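Local coordinates for protein D-mandelate dehydrogenase (Rhodotorula graminis, PDB 2W2K) that probably oxidises D-mandelate with a nicotinamide cofactor, as a member of the D-isomer specific 2-hydroxyacid dehydrogenase family, at residues G50-N62 / F316-L328. Sequence-based numbering, arbitrary orientation.
Sequences GDFEAIIKLAVEN and FERLTMTNIDRFL
Ile56 meets Ile324 with its CB and CG1 and Thr320 with its CG1 and CD1, and can be followed outward. Ile56 CB lies 3.8 Å from Ile324 CD1; Ile56 CG1 packs against both Thr320 CB and Ile324 CD1; Ile56 CD1 lies 3.8 Å from Thr320 OG1 and 4.0 Å from Met321 CG. With CG1 opposite the backbone N (chi1 -160°) and chi2 extended, the chain runs straight to the helix and crosses the Thr320 side chain at about a right angle. Thr320 OG1 turns back to donate to Phe316 O at 2.9 Å, reaching it from the face opposite Thr320 N, so the hydroxyl is satisfied within its own helix while Leu58 CD2 rests 3.4 Å from it. Replacing Thr320 by alanine would keep the CB contact with Ile56, but is likely to open a gap beside Leu58 CD2 and cost Phe316 O its second donor. The axes of strand 54-57 and helix 316-328 run antiparallel (173°), 8.9 Å apart, and Ile324 also touches Ala85 of adjoining strand 83-86: helix 310-330 lies over the five-stranded parallel, flavodoxin-like sheet (order 2-1-3-4-5) of the substrate-binding domain, which the chain re-enters after the Rossmann domain, as in relatives. Helix 17-26 adds Phe23 beside Ile56 and Met321. Toward the strand's start, Ala54 CB faces two methyls on the helix side, Ile324 CG2 and Leu328 CD1 (3.9 Å from Ala54 CB). At the other end, a water donates to Glu317 OE2 (2.7 Å) and weakly to Leu58 O, while the Glu317 carboxylate also accepts from the backbone N of Arg14.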
ATOM      1  N   GLY B  50      -5.276  49.256   1.879  1.00 12.14           N
ATOM      2  CA  GLY B  50      -4.427  50.037   2.824  1.00 10.22           C
ATOM      3  C   GLY B  50      -3.056  49.398   3.078  1.00 12.46           C
ATOM      4  O   GLY B  50      -2.666  48.442   2.380  1.00 12.34           O
ATOM      5  N   ASP B  51      -2.327  49.920   4.075  1.00  7.39           N
ATOM      6  CA  ASP B  51      -1.044  49.352   4.524  1.00  7.64           C
ATOM      7  C   ASP B  51      -1.306  48.084   5.357  1.00 10.68           C
ATOM      8  O   ASP B  51      -2.070  48.139   6.314  1.00 11.98           O
ATOM      9  CB  ASP B  51      -0.296  50.346   5.424  1.00  9.28           C
ATOM     10  CG  ASP B  51       0.508  51.408   4.655  1.00 10.66           C
ATOM     11  OD1 ASP B  51       0.347  51.561   3.422  1.00 14.01           O
ATOM     12  OD2 ASP B  51       1.331  52.091   5.322  1.00 16.90           O
ATOM     13  N   PHE B  52      -0.676  46.956   5.001  1.00  8.90           N
ATOM     14  CA  PHE B  52      -0.753  45.732   5.840  1.00  7.50           C
ATOM     15  C   PHE B  52       0.664  45.213   6.157  1.00  9.18           C
ATOM     16  O   PHE B  52       1.625  45.524   5.421  1.00  7.60           O
ATOM     17  CB  PHE B  52      -1.676  44.639   5.227  1.00  7.38           C
ATOM     18  CG  PHE B  52      -1.410  44.336   3.765  1.00  9.84           C
ATOM     19  CD1 PHE B  52      -0.455  43.359   3.390  1.00  8.97           C
ATOM     20  CD2 PHE B  52      -2.137  44.998   2.758  1.00  6.95           C
ATOM     21  CE1 PHE B  52      -0.205  43.066   2.035  1.00  7.38           C
ATOM     22  CE2 PHE B  52      -1.908  44.717   1.386  1.00 11.14           C
ATOM     23  CZ  PHE B  52      -0.953  43.735   1.020  1.00  9.79           C
ATOM     24  N   GLU B  53       0.797  44.461   7.259  1.00  7.19           N
ATOM     25  CA  GLU B  53       2.098  43.982   7.741  1.00  5.59           C
ATOM     26  C   GLU B  53       2.394  42.499   7.455  1.00  5.92           C
ATOM     27  O   GLU B  53       3.556  42.061   7.539  1.00  5.95           O
ATOM     28  CB  GLU B  53       2.248  44.257   9.263  1.00  9.41           C
ATOM     29  CG  GLU B  53       2.374  45.742   9.658  1.00 11.59           C
ATOM     30  CD  GLU B  53       1.094  46.558   9.467  1.00 11.70           C
ATOM     31  OE1 GLU B  53      -0.004  46.112   9.861  1.00  8.82           O
ATOM     32  OE2 GLU B  53       1.200  47.695   8.963  1.00 12.51           O
ATOM     33  N   ALA B  54       1.346  41.727   7.153  1.00  4.31           N
ATOM     34  CA  ALA B  54       1.496  40.305   6.812  1.00  2.32           C
ATOM     35  C   ALA B  54       0.494  39.832   5.744  1.00  7.21           C
ATOM     36  O   ALA B  54      -0.542  40.495   5.493  1.00  5.48           O
ATOM     37  CB  ALA B  54       1.366  39.420   8.114  1.00  6.69           C
ATOM     38  N   ILE B  55       0.816  38.692   5.112  1.00  5.66           N
ATOM     39  CA  ILE B  55      -0.085  37.951   4.250  1.00  5.60           C
ATOM     40  C   ILE B  55      -0.131  36.480   4.747  1.00  3.45           C
ATOM     41  O   ILE B  55       0.928  35.904   5.052  1.00  6.60           O
ATOM     42  CB  ILE B  55       0.423  37.954   2.750  1.00  6.03           C
ATOM     43  CG1 ILE B  55       0.505  39.384   2.169  1.00  2.90           C
ATOM     44  CG2 ILE B  55      -0.497  37.078   1.876  1.00  8.10           C
ATOM     45  CD1 ILE B  55       1.616  39.525   1.062  1.00  4.35           C
ATOM     46  N   ILE B  56      -1.329  35.882   4.777  1.00  5.77           N
ATOM     47  CA  ILE B  56      -1.538  34.448   5.119  1.00  4.79           C
ATOM     48  C   ILE B  56      -2.337  33.668   4.036  1.00  7.94           C
ATOM     49  O   ILE B  56      -3.291  34.197   3.412  1.00  7.07           O
ATOM     50  CB  ILE B  56      -2.217  34.301   6.564  1.00  4.54           C
ATOM     51  CG1 ILE B  56      -1.993  32.887   7.167  1.00 11.19           C
ATOM     52  CG2 ILE B  56      -3.681  34.778   6.552  1.00  6.55           C
ATOM     53  CD1 ILE B  56      -2.397  32.695   8.673  1.00  6.34           C
ATOM     54  N   LYS B  57      -1.926  32.418   3.812  1.00  7.07           N
ATOM     55  CA  LYS B  57      -2.502  31.540   2.761  1.00  6.47           C
ATOM     56  C   LYS B  57      -2.637  30.140   3.399  1.00  7.23           C
ATOM     57  O   LYS B  57      -1.628  29.406   3.560  1.00  7.31           O
ATOM     58  CB  LYS B  57      -1.555  31.543   1.529  1.00  4.95           C
ATOM     59  CG  LYS B  57      -2.101  30.841   0.211  1.00  5.41           C
ATOM     60  CD  LYS B  57      -0.943  30.712  -0.810  1.00  5.44           C
ATOM     61  CE  LYS B  57      -1.333  30.105  -2.184  1.00  9.24           C
ATOM     62  NZ  LYS B  57      -1.772  28.660  -2.149  1.00  7.29           N
ATOM     63  N   LEU B  58      -3.871  29.784   3.793  1.00  5.61           N
ATOM     64  CA  LEU B  58      -4.130  28.630   4.689  1.00  8.69           C
ATOM     65  C   LEU B  58      -4.146  27.235   4.031  1.00  6.79           C
ATOM     66  O   LEU B  58      -4.123  26.206   4.739  1.00  7.44           O
ATOM     67  CB  LEU B  58      -5.441  28.852   5.476  1.00 10.32           C
ATOM     68  CG  LEU B  58      -5.440  30.057   6.447  1.00  9.99           C
ATOM     69  CD1 LEU B  58      -6.874  30.418   6.893  1.00  8.61           C
ATOM     70  CD2 LEU B  58      -4.609  29.772   7.657  1.00  7.85           C
ATOM     71  N   ALA B  59      -4.206  27.194   2.698  1.00  8.06           N
ATOM     72  CA  ALA B  59      -4.258  25.929   1.961  1.00  6.60           C
ATOM     73  C   ALA B  59      -3.586  26.071   0.592  1.00  7.51           C
ATOM     74  O   ALA B  59      -3.561  27.153   0.010  1.00  7.89           O
ATOM     75  CB  ALA B  59      -5.727  25.442   1.775  1.00  7.88           C
ATOM     76  N   VAL B  60      -3.093  24.953   0.068  1.00  7.91           N
ATOM     77  CA  VAL B  60      -2.368  24.958  -1.219  1.00  8.44           C
ATOM     78  C   VAL B  60      -3.291  25.416  -2.353  1.00  7.28           C
ATOM     79  O   VAL B  60      -2.881  26.194  -3.251  1.00 11.12           O
ATOM     80  CB  VAL B  60      -1.748  23.551  -1.512  1.00  7.82           C
ATOM     81  CG1 VAL B  60      -1.298  23.439  -2.976  1.00 11.43           C
ATOM     82  CG2 VAL B  60      -0.562  23.282  -0.580  1.00  7.22           C
ATOM     83  N   GLU B  61      -4.546  24.960  -2.295  1.00 11.11           N
ATOM     84  CA  GLU B  61      -5.558  25.313  -3.305  1.00 13.09           C
ATOM     85  C   GLU B  61      -6.233  26.698  -3.133  1.00 15.27           C
ATOM     86  O   GLU B  61      -7.090  27.061  -3.946  1.00 15.03           O
ATOM     87  CB  GLU B  61      -6.644  24.211  -3.402  1.00 17.44           C
ATOM     88  CG  GLU B  61      -7.563  24.074  -2.176  1.00 19.32           C
ATOM     89  CD  GLU B  61      -7.010  23.157  -1.073  1.00 19.38           C
ATOM     90  OE1 GLU B  61      -5.822  22.769  -1.099  1.00 16.19           O
ATOM     91  OE2 GLU B  61      -7.789  22.818  -0.165  1.00 24.91           O
ATOM     92  N   ASN B  62      -5.885  27.439  -2.073  1.00 10.91           N
ATOM     93  CA  ASN B  62      -6.514  28.741  -1.793  1.00  8.81           C
ATOM     94  C   ASN B  62      -5.714  29.864  -2.433  1.00 11.15           C
ATOM     95  O   ASN B  62      -4.477  29.847  -2.384  1.00 10.71           O
ATOM     96  CB  ASN B  62      -6.587  29.053  -0.280  1.00 11.60           C
ATOM     97  CG  ASN B  62      -7.574  28.163   0.510  1.00 13.54           C
ATOM     98  OD1 ASN B  62      -8.198  27.231  -0.009  1.00  9.58           O
ATOM     99  ND2 ASN B  62      -7.654  28.436   1.818  1.00 10.41           N
ATOM    100  N   PHE B 316      -0.724  22.660   8.394  1.00  4.66           N
ATOM    101  CA  PHE B 316      -0.663  23.891   7.546  1.00  5.26           C
ATOM    102  C   PHE B 316      -1.272  25.103   8.303  1.00  9.28           C
ATOM    103  O   PHE B 316      -0.669  26.185   8.360  1.00  8.25           O
ATOM    104  CB  PHE B 316      -1.406  23.754   6.173  1.00  5.44           C
ATOM    105  CG  PHE B 316      -0.726  22.865   5.148  1.00  6.03           C
ATOM    106  CD1 PHE B 316       0.626  22.488   5.255  1.00  8.44           C
ATOM    107  CD2 PHE B 316      -1.455  22.416   4.044  1.00  8.56           C
ATOM    108  CE1 PHE B 316       1.225  21.635   4.259  1.00  7.41           C
ATOM    109  CE2 PHE B 316      -0.874  21.590   3.060  1.00  9.44           C
ATOM    110  CZ  PHE B 316       0.480  21.210   3.173  1.00 11.55           C
ATOM    111  N   GLU B 317      -2.484  24.933   8.851  1.00  8.05           N
ATOM    112  CA  GLU B 317      -3.147  26.001   9.635  1.00  6.71           C
ATOM    113  C   GLU B 317      -2.350  26.389  10.889  1.00  8.84           C
ATOM    114  O   GLU B 317      -2.172  27.589  11.152  1.00  5.76           O
ATOM    115  CB  GLU B 317      -4.604  25.596   9.982  1.00  5.37           C
ATOM    116  CG  GLU B 317      -5.489  25.518   8.713  1.00  5.22           C
ATOM    117  CD  GLU B 317      -7.004  25.424   8.970  1.00 11.27           C
ATOM    118  OE1 GLU B 317      -7.439  25.362  10.147  1.00 10.58           O
ATOM    119  OE2 GLU B 317      -7.752  25.405   7.952  1.00 10.17           O
ATOM    120  N   ARG B 318      -1.854  25.400  11.653  1.00  8.02           N
ATOM    121  CA  ARG B 318      -1.032  25.708  12.860  1.00  7.55           C
ATOM    122  C   ARG B 318       0.272  26.462  12.521  1.00  7.91           C
ATOM    123  O   ARG B 318       0.597  27.459  13.175  1.00  8.74           O
ATOM    124  CB  ARG B 318      -0.696  24.436  13.683  1.00  8.25           C
ATOM    125  CG  ARG B 318      -0.001  24.751  15.069  1.00  8.17           C
ATOM    126  CD  ARG B 318       0.515  23.461  15.759  1.00 11.23           C
ATOM    127  NE  ARG B 318       1.743  22.949  15.134  1.00 14.57           N
ATOM    128  CZ  ARG B 318       2.980  23.381  15.405  1.00 18.64           C
ATOM    129  NH1 ARG B 318       3.196  24.357  16.296  1.00 14.44           N
ATOM    130  NH2 ARG B 318       4.018  22.837  14.786  1.00 17.35           N
ATOM    131  N   LEU B 319       1.017  26.000  11.504  1.00  5.89           N
ATOM    132  CA  LEU B 319       2.305  26.637  11.146  1.00  7.79           C
ATOM    133  C   LEU B 319       2.126  28.076  10.615  1.00  7.19           C
ATOM    134  O   LEU B 319       2.838  28.997  11.050  1.00  7.51           O
ATOM    135  CB  LEU B 319       3.108  25.759  10.147  1.00  8.09           C
ATOM    136  CG  LEU B 319       3.799  24.505  10.739  1.00  7.81           C
ATOM    137  CD1 LEU B 319       4.349  23.648   9.580  1.00  9.31           C
ATOM    138  CD2 LEU B 319       4.917  24.895  11.719  1.00 11.43           C
ATOM    139  N   THR B 320       1.187  28.273   9.693  1.00  7.34           N
ATOM    140  CA  THR B 320       0.957  29.635   9.129  1.00  6.73           C
ATOM    141  C   THR B 320       0.591  30.661  10.216  1.00  7.46           C
ATOM    142  O   THR B 320       1.190  31.751  10.272  1.00  7.72           O
ATOM    143  CB  THR B 320      -0.082  29.653   7.972  1.00  6.13           C
ATOM    144  OG1 THR B 320      -1.327  29.057   8.397  1.00  7.10           O
ATOM    145  CG2 THR B 320       0.481  28.912   6.699  1.00  8.93           C
ATOM    146  N   MET B 321      -0.380  30.316  11.075  1.00  6.52           N
ATOM    147  CA  MET B 321      -0.834  31.232  12.148  1.00  5.14           C
ATOM    148  C   MET B 321       0.267  31.493  13.186  1.00  8.48           C
ATOM    149  O   MET B 321       0.519  32.651  13.552  1.00  5.67           O
ATOM    150  CB  MET B 321      -2.105  30.701  12.833  1.00  7.12           C
ATOM    151  CG  MET B 321      -3.377  30.699  11.950  1.00  8.60           C
ATOM    152  SD  MET B 321      -4.892  30.299  12.891  1.00 10.97           S
ATOM    153  CE  MET B 321      -5.366  28.719  12.196  1.00 16.96           C
ATOM    154  N   THR B 322       0.929  30.418  13.650  1.00  6.67           N
ATOM    155  CA  THR B 322       2.011  30.511  14.644  1.00  7.51           C
ATOM    156  C   THR B 322       3.234  31.289  14.151  1.00  7.48           C
ATOM    157  O   THR B 322       3.809  32.090  14.900  1.00  8.74           O
ATOM    158  CB  THR B 322       2.426  29.077  15.190  1.00  9.09           C
ATOM    159  OG1 THR B 322       1.271  28.422  15.754  1.00  8.45           O
ATOM    160  CG2 THR B 322       3.524  29.175  16.248  1.00 13.20           C
ATOM    161  N   ASN B 323       3.632  31.060  12.895  1.00  7.37           N
ATOM    162  CA  ASN B 323       4.725  31.826  12.281  1.00  7.61           C
ATOM    163  C   ASN B 323       4.505  33.352  12.362  1.00 10.12           C
ATOM    164  O   ASN B 323       5.401  34.118  12.801  1.00  6.34           O
ATOM    165  CB  ASN B 323       4.946  31.384  10.828  1.00  7.19           C
ATOM    166  CG  ASN B 323       5.923  30.185  10.687  1.00  8.58           C
ATOM    167  OD1 ASN B 323       5.688  29.255   9.883  1.00 12.75           O
ATOM    168  ND2 ASN B 323       7.003  30.215  11.435  1.00  8.25           N
ATOM    169  N   ILE B 324       3.320  33.798  11.955  1.00  5.83           N
ATOM    170  CA  ILE B 324       3.005  35.251  11.935  1.00  7.43           C
ATOM    171  C   ILE B 324       2.910  35.850  13.370  1.00  7.61           C
ATOM    172  O   ILE B 324       3.410  36.968  13.640  1.00  7.40           O
ATOM    173  CB  ILE B 324       1.743  35.529  11.056  1.00  5.78           C
ATOM    174  CG1 ILE B 324       2.045  35.235   9.563  1.00  6.54           C
ATOM    175  CG2 ILE B 324       1.250  36.976  11.215  1.00  9.69           C
ATOM    176  CD1 ILE B 324       0.780  35.140   8.685  1.00  6.54           C
ATOM    177  N   ASP B 325       2.318  35.091  14.292  1.00  9.07           N
ATOM    178  CA  ASP B 325       2.216  35.500  15.718  1.00 10.40           C
ATOM    179  C   ASP B 325       3.610  35.684  16.342  1.00  9.49           C
ATOM    180  O   ASP B 325       3.910  36.750  16.912  1.00 10.01           O
ATOM    181  CB  ASP B 325       1.392  34.455  16.505  1.00  8.72           C
ATOM    182  CG  ASP B 325       0.960  34.933  17.908  1.00 16.46           C
ATOM    183  OD1 ASP B 325       1.566  35.850  18.508  1.00 17.57           O
ATOM    184  OD2 ASP B 325      -0.015  34.364  18.427  1.00 16.74           O
ATOM    185  N   ARG B 326       4.445  34.647  16.234  1.00  9.57           N
ATOM    186  CA  ARG B 326       5.863  34.716  16.661  1.00  8.80           C
ATOM    187  C   ARG B 326       6.595  35.960  16.105  1.00  9.79           C
ATOM    188  O   ARG B 326       7.178  36.724  16.869  1.00 10.39           O
ATOM    189  CB  ARG B 326       6.644  33.457  16.268  1.00  6.67           C
ATOM    190  CG  ARG B 326       6.276  32.217  17.085  1.00 10.82           C
ATOM    191  CD  ARG B 326       6.933  30.927  16.530  1.00 10.91           C
ATOM    192  NE  ARG B 326       8.401  30.969  16.535  1.00 10.87           N
ATOM    193  CZ  ARG B 326       9.196  30.506  17.507  1.00 20.27           C
ATOM    194  NH1 ARG B 326       8.687  29.947  18.600  1.00 13.32           N
ATOM    195  NH2 ARG B 326      10.516  30.603  17.370  1.00 13.20           N
ATOM    196  N   PHE B 327       6.549  36.141  14.779  1.00  9.06           N
ATOM    197  CA  PHE B 327       7.362  37.143  14.067  1.00  9.68           C
ATOM    198  C   PHE B 327       6.883  38.602  14.244  1.00 11.62           C
ATOM    199  O   PHE B 327       7.708  39.519  14.283  1.00 12.94           O
ATOM    200  CB  PHE B 327       7.433  36.770  12.566  1.00  8.98           C
ATOM    201  CG  PHE B 327       8.579  37.418  11.819  1.00  9.32           C
ATOM    202  CD1 PHE B 327       9.886  36.926  11.934  1.00 10.40           C
ATOM    203  CD2 PHE B 327       8.350  38.516  10.981  1.00  8.07           C
ATOM    204  CE1 PHE B 327      10.949  37.510  11.236  1.00 12.31           C
ATOM    205  CE2 PHE B 327       9.416  39.110  10.267  1.00 10.30           C
ATOM    206  CZ  PHE B 327      10.714  38.606  10.393  1.00 14.23           C
ATOM    207  N   LEU B 328       5.574  38.820  14.369  1.00 10.52           N
ATOM    208  CA  LEU B 328       5.033  40.191  14.565  1.00 11.55           C
ATOM    209  C   LEU B 328       4.758  40.613  16.013  1.00  9.62           C
ATOM    210  O   LEU B 328       4.796  41.821  16.324  1.00  9.91           O
ATOM    211  CB  LEU B 328       3.739  40.408  13.742  1.00  8.94           C
ATOM    212  CG  LEU B 328       3.845  40.400  12.204  1.00 10.08           C
ATOM    213  CD1 LEU B 328       2.501  40.811  11.579  1.00 11.95           C
ATOM    214  CD2 LEU B 328       4.991  41.313  11.712  1.00 16.63           C
TER
HETATM  215  O   HOH W   1      -7.349  25.099   5.255  1.00 14.45           O